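Local coordinates for protein prophenoloxidase b (PDB 3WKY) that is the inactive precursor of a hemolymph type 3 copper phenoloxidase, which probably hydroxylates monophenols and oxidises o-diphenols at a dicopper centre, at residues N422-E433 with P483-P494. Residues are numbered along the deposited sequence; the frame is centred on the assembly and turned at random. Where two conformers were deposited one is given.
Sequences NITVLNVTVQEE and PDFSYTITVNNP. With NAG (2-acetamido-2-deoxy-beta-D-glucopyranose), chain E; NAG (2-acetamido-2-deoxy-beta-D-glucopyranose), chain I; NAG (2-acetamido-2-deoxy-beta-D-glucopyranose), chain F.
V428 and I489 lie side by side on the inner face of an antiparallel strand pair, V428 CG1 3.7 Å from I489 CD1. On the same face V425 CG1 meets I489 CG2 obliquely, and V430 CG2 rests on Y487 CB at 3.8 Å. The Y487 ring is swung clear of strand 424-432, because CG stands between backbone N and carbonyl carbon (chi1 65°); its OH is hydrogen-bonded to D531. At one end E432 OE2 sits over the CG side of the P483 ring, 3.3 Å from CG, while OE1 is hydrogen-bonded by S441, H447 and W435. On the opposite face threonines and asparagines meet by their carbons, N427 CB touching T490 CB (3.7 Å), while their polar atoms turn elsewhere: T488 OG1 is hydrogen-bonded to T546, and a water joins T490 OG1 to N427 ND2, which carries an N-linked sugar. Here L426 N (2.7 Å) and N427 N (3.2 Å) both donate to T490 O, a classic beta bulge that shifts the register by one. In the hemocyanin-type Ig-like domain, strand 485-493 is the middle of three, between 424-432 and 541-548; V425, V428 and V430 pack against strands 588-598 and 655-664 of the larger sheet.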
# COMPACT_ATOMS: atom_id res chain seq x y z
N ASN A 422 29.60 1.30 53.57
CA ASN A 422 30.27 1.91 54.73
C ASN A 422 31.11 3.13 54.35
O ASN A 422 31.42 3.97 55.20
CB ASN A 422 31.15 0.87 55.44
CG ASN A 422 30.34 -0.14 56.23
OD1 ASN A 422 29.65 0.21 57.18
ND2 ASN A 422 30.44 -1.41 55.85
N ILE A 423 31.50 3.24 53.08
CA ILE A 423 32.39 4.31 52.64
C ILE A 423 31.60 5.47 52.05
O ILE A 423 30.65 5.26 51.30
CB ILE A 423 33.41 3.79 51.61
CG1 ILE A 423 34.27 2.69 52.23
CG2 ILE A 423 34.29 4.91 51.11
CD1 ILE A 423 34.99 3.12 53.48
N THR A 424 31.97 6.70 52.42
CA THR A 424 31.35 7.92 51.91
C THR A 424 32.19 8.47 50.76
O THR A 424 33.41 8.54 50.87
CB THR A 424 31.26 9.01 53.02
OG1 THR A 424 30.28 8.62 54.00
CG2 THR A 424 30.85 10.35 52.43
N VAL A 425 31.56 8.85 49.66
CA VAL A 425 32.31 9.52 48.59
C VAL A 425 32.21 11.03 48.77
O VAL A 425 31.11 11.59 48.81
CB VAL A 425 31.79 9.10 47.19
CG1 VAL A 425 32.56 9.85 46.11
CG2 VAL A 425 31.94 7.60 47.01
N LEU A 426 33.36 11.70 48.87
CA LEU A 426 33.39 13.12 49.22
C LEU A 426 33.65 14.02 48.03
O LEU A 426 33.16 15.15 47.98
CB LEU A 426 34.45 13.39 50.29
CG LEU A 426 34.19 12.76 51.66
CD1 LEU A 426 35.37 13.01 52.60
CD2 LEU A 426 32.92 13.32 52.24
N ASN A 427 34.44 13.55 47.07
CA ASN A 427 34.84 14.39 45.96
C ASN A 427 35.31 13.58 44.76
O ASN A 427 35.70 12.42 44.89
CB ASN A 427 35.96 15.34 46.38
CG ASN A 427 35.89 16.67 45.66
OD1 ASN A 427 35.13 16.84 44.71
ND2 ASN A 427 36.70 17.63 46.12
N VAL A 428 35.27 14.21 43.59
CA VAL A 428 35.70 13.57 42.37
C VAL A 428 36.32 14.65 41.51
O VAL A 428 35.77 15.75 41.40
CB VAL A 428 34.51 12.97 41.57
CG1 VAL A 428 35.02 12.27 40.32
CG2 VAL A 428 33.69 12.00 42.41
N THR A 429 37.49 14.38 40.95
CA THR A 429 38.11 15.31 40.00
C THR A 429 38.76 14.52 38.87
O THR A 429 39.29 13.44 39.09
CB THR A 429 39.16 16.22 40.67
OG1 THR A 429 39.72 17.10 39.69
CG2 THR A 429 40.27 15.40 41.29
N VAL A 430 38.70 15.07 37.66
CA VAL A 430 39.26 14.44 36.49
C VAL A 430 40.26 15.40 35.88
O VAL A 430 39.99 16.60 35.77
CB VAL A 430 38.14 14.08 35.48
CG1 VAL A 430 38.72 13.62 34.16
CG2 VAL A 430 37.23 13.01 36.07
N GLN A 431 41.42 14.89 35.48
CA GLN A 431 42.46 15.76 34.93
C GLN A 431 43.20 15.13 33.76
O GLN A 431 43.85 14.08 33.88
CB GLN A 431 43.47 16.18 36.02
CG GLN A 431 44.62 17.03 35.48
CD GLN A 431 44.17 18.38 34.95
OE1 GLN A 431 43.47 19.13 35.63
NE2 GLN A 431 44.56 18.70 33.72
N GLU A 432 43.10 15.80 32.62
CA GLU A 432 43.80 15.36 31.43
C GLU A 432 45.29 15.55 31.64
O GLU A 432 45.72 16.56 32.18
CB GLU A 432 43.33 16.18 30.23
CG GLU A 432 43.82 15.65 28.90
CD GLU A 432 43.08 16.27 27.74
OE1 GLU A 432 43.26 17.48 27.49
OE2 GLU A 432 42.31 15.53 27.07
N GLU A 433 46.06 14.56 31.21
CA GLU A 433 47.51 14.61 31.34
C GLU A 433 48.12 15.54 30.28
O GLU A 433 47.45 15.92 29.32
CB GLU A 433 48.11 13.20 31.20
CG GLU A 433 49.03 12.78 32.34
CD GLU A 433 48.32 12.65 33.68
OE1 GLU A 433 48.01 11.51 34.09
OE2 GLU A 433 48.07 13.68 34.33
N PRO A 483 44.08 12.14 24.55
CA PRO A 483 45.20 12.18 25.52
C PRO A 483 44.91 11.31 26.74
O PRO A 483 43.73 11.13 27.08
CB PRO A 483 45.21 13.65 25.97
CG PRO A 483 44.53 14.41 24.88
CD PRO A 483 43.49 13.47 24.32
N ASP A 484 45.95 10.78 27.39
CA ASP A 484 45.75 10.12 28.68
C ASP A 484 45.08 11.07 29.67
O ASP A 484 45.23 12.29 29.57
CB ASP A 484 47.08 9.67 29.31
CG ASP A 484 47.76 8.55 28.54
OD1 ASP A 484 47.08 7.85 27.76
OD2 ASP A 484 48.98 8.37 28.73
N PHE A 485 44.32 10.52 30.61
CA PHE A 485 43.79 11.30 31.70
C PHE A 485 43.81 10.48 32.98
O PHE A 485 43.93 9.26 32.95
CB PHE A 485 42.36 11.81 31.41
CG PHE A 485 41.34 10.72 31.22
CD1 PHE A 485 41.16 10.14 29.97
CD2 PHE A 485 40.54 10.30 32.28
CE1 PHE A 485 40.22 9.14 29.79
CE2 PHE A 485 39.60 9.29 32.10
CZ PHE A 485 39.43 8.71 30.85
N SER A 486 43.71 11.17 34.12
CA SER A 486 43.54 10.47 35.38
C SER A 486 42.35 11.06 36.13
O SER A 486 41.83 12.12 35.76
CB SER A 486 44.79 10.58 36.24
OG SER A 486 44.87 11.88 36.81
N TYR A 487 41.90 10.37 37.16
CA TYR A 487 40.86 10.90 38.03
C TYR A 487 41.19 10.57 39.47
O TYR A 487 41.89 9.58 39.74
CB TYR A 487 39.46 10.38 37.64
CG TYR A 487 39.26 8.89 37.83
CD1 TYR A 487 39.00 8.35 39.08
CD2 TYR A 487 39.30 8.02 36.74
CE1 TYR A 487 38.83 7.00 39.25
CE2 TYR A 487 39.11 6.66 36.90
CZ TYR A 487 38.87 6.16 38.15
OH TYR A 487 38.69 4.81 38.32
N THR A 488 40.70 11.38 40.40
CA THR A 488 40.91 11.10 41.82
C THR A 488 39.59 11.13 42.56
O THR A 488 38.80 12.08 42.42
CB THR A 488 41.90 12.09 42.44
OG1 THR A 488 43.17 11.96 41.79
CG2 THR A 488 42.08 11.81 43.94
N ILE A 489 39.34 10.08 43.33
CA ILE A 489 38.15 10.00 44.15
C ILE A 489 38.58 10.22 45.60
O ILE A 489 39.48 9.54 46.09
CB ILE A 489 37.49 8.62 44.05
CG1 ILE A 489 37.27 8.22 42.58
CG2 ILE A 489 36.17 8.60 44.83
CD1 ILE A 489 36.49 9.24 41.77
N THR A 490 37.94 11.17 46.27
CA THR A 490 38.18 11.38 47.70
C THR A 490 37.07 10.67 48.46
O THR A 490 35.88 10.92 48.23
CB THR A 490 38.15 12.88 48.04
OG1 THR A 490 39.13 13.57 47.24
CG2 THR A 490 38.47 13.10 49.52
N VAL A 491 37.45 9.77 49.37
CA VAL A 491 36.46 9.04 50.15
C VAL A 491 36.73 9.17 51.65
O VAL A 491 37.81 9.58 52.07
CB VAL A 491 36.41 7.55 49.79
CG1 VAL A 491 36.20 7.37 48.29
CG2 VAL A 491 37.68 6.84 50.23
N ASN A 492 35.73 8.83 52.46
CA ASN A 492 35.92 8.74 53.90
C ASN A 492 35.47 7.41 54.44
O ASN A 492 34.37 6.93 54.12
CB ASN A 492 35.18 9.86 54.64
CG ASN A 492 35.53 9.90 56.13
OD1 ASN A 492 36.70 10.04 56.48
ND2 ASN A 492 34.52 9.76 56.99
N ASN A 493 36.32 6.79 55.25
CA ASN A 493 35.94 5.61 56.01
C ASN A 493 35.68 6.08 57.43
O ASN A 493 36.63 6.39 58.16
CB ASN A 493 37.07 4.58 55.98
CG ASN A 493 36.80 3.37 56.85
OD1 ASN A 493 35.76 3.26 57.49
ND2 ASN A 493 37.75 2.44 56.87
N PRO A 494 34.40 6.15 57.82
CA PRO A 494 34.04 6.64 59.15
C PRO A 494 34.05 5.54 60.20
O PRO A 494 33.76 5.81 61.36
CB PRO A 494 32.61 7.14 58.95
CG PRO A 494 32.05 6.21 57.89
CD PRO A 494 33.22 5.94 56.96
C1 NAG E . 29.79 -2.26 56.82
C2 NAG E . 28.49 -2.89 56.29
C3 NAG E . 28.16 -4.30 56.77
C4 NAG E . 29.35 -5.09 57.30
C5 NAG E . 30.20 -4.18 58.17
C6 NAG E . 31.33 -4.96 58.84
C7 NAG E . 26.86 -1.08 55.89
C8 NAG E . 26.57 0.24 56.55
N2 NAG E . 27.36 -2.04 56.67
O3 NAG E . 27.59 -5.03 55.70
O4 NAG E . 28.91 -6.19 58.06
O5 NAG E . 30.73 -3.19 57.33
O6 NAG E . 32.07 -5.63 57.85
O7 NAG E . 26.62 -1.22 54.69
C1 NAG I . 36.61 18.80 45.28
C2 NAG I . 36.34 19.90 46.31
C3 NAG I . 36.21 21.25 45.61
C4 NAG I . 37.34 21.49 44.62
C5 NAG I . 37.71 20.25 43.79
C6 NAG I . 39.00 20.52 43.03
C7 NAG I . 35.23 19.10 48.31
C8 NAG I . 33.94 18.87 49.05
N2 NAG I . 35.14 19.59 47.07
O3 NAG I . 36.24 22.27 46.59
O4 NAG I . 36.96 22.51 43.72
O5 NAG I . 37.82 19.10 44.61
O6 NAG I . 40.07 19.73 43.52
O7 NAG I . 36.30 18.83 48.84
C1 NAG F . 48.89 4.84 27.72
C2 NAG F . 50.33 5.27 28.01
C3 NAG F . 50.87 6.07 26.84
C4 NAG F . 50.78 5.23 25.57
C5 NAG F . 49.39 4.63 25.38
C6 NAG F . 49.42 3.58 24.28
C7 NAG F . 51.23 5.58 30.25
C8 NAG F . 51.71 6.62 31.23
N2 NAG F . 50.44 6.01 29.26
O3 NAG F . 52.21 6.44 27.06
O4 NAG F . 51.10 6.03 24.45
O5 NAG F . 48.92 4.02 26.57
O6 NAG F . 49.94 2.38 24.82
O7 NAG F . 51.56 4.40 30.38
O HOH W 1 39.12 16.39 47.56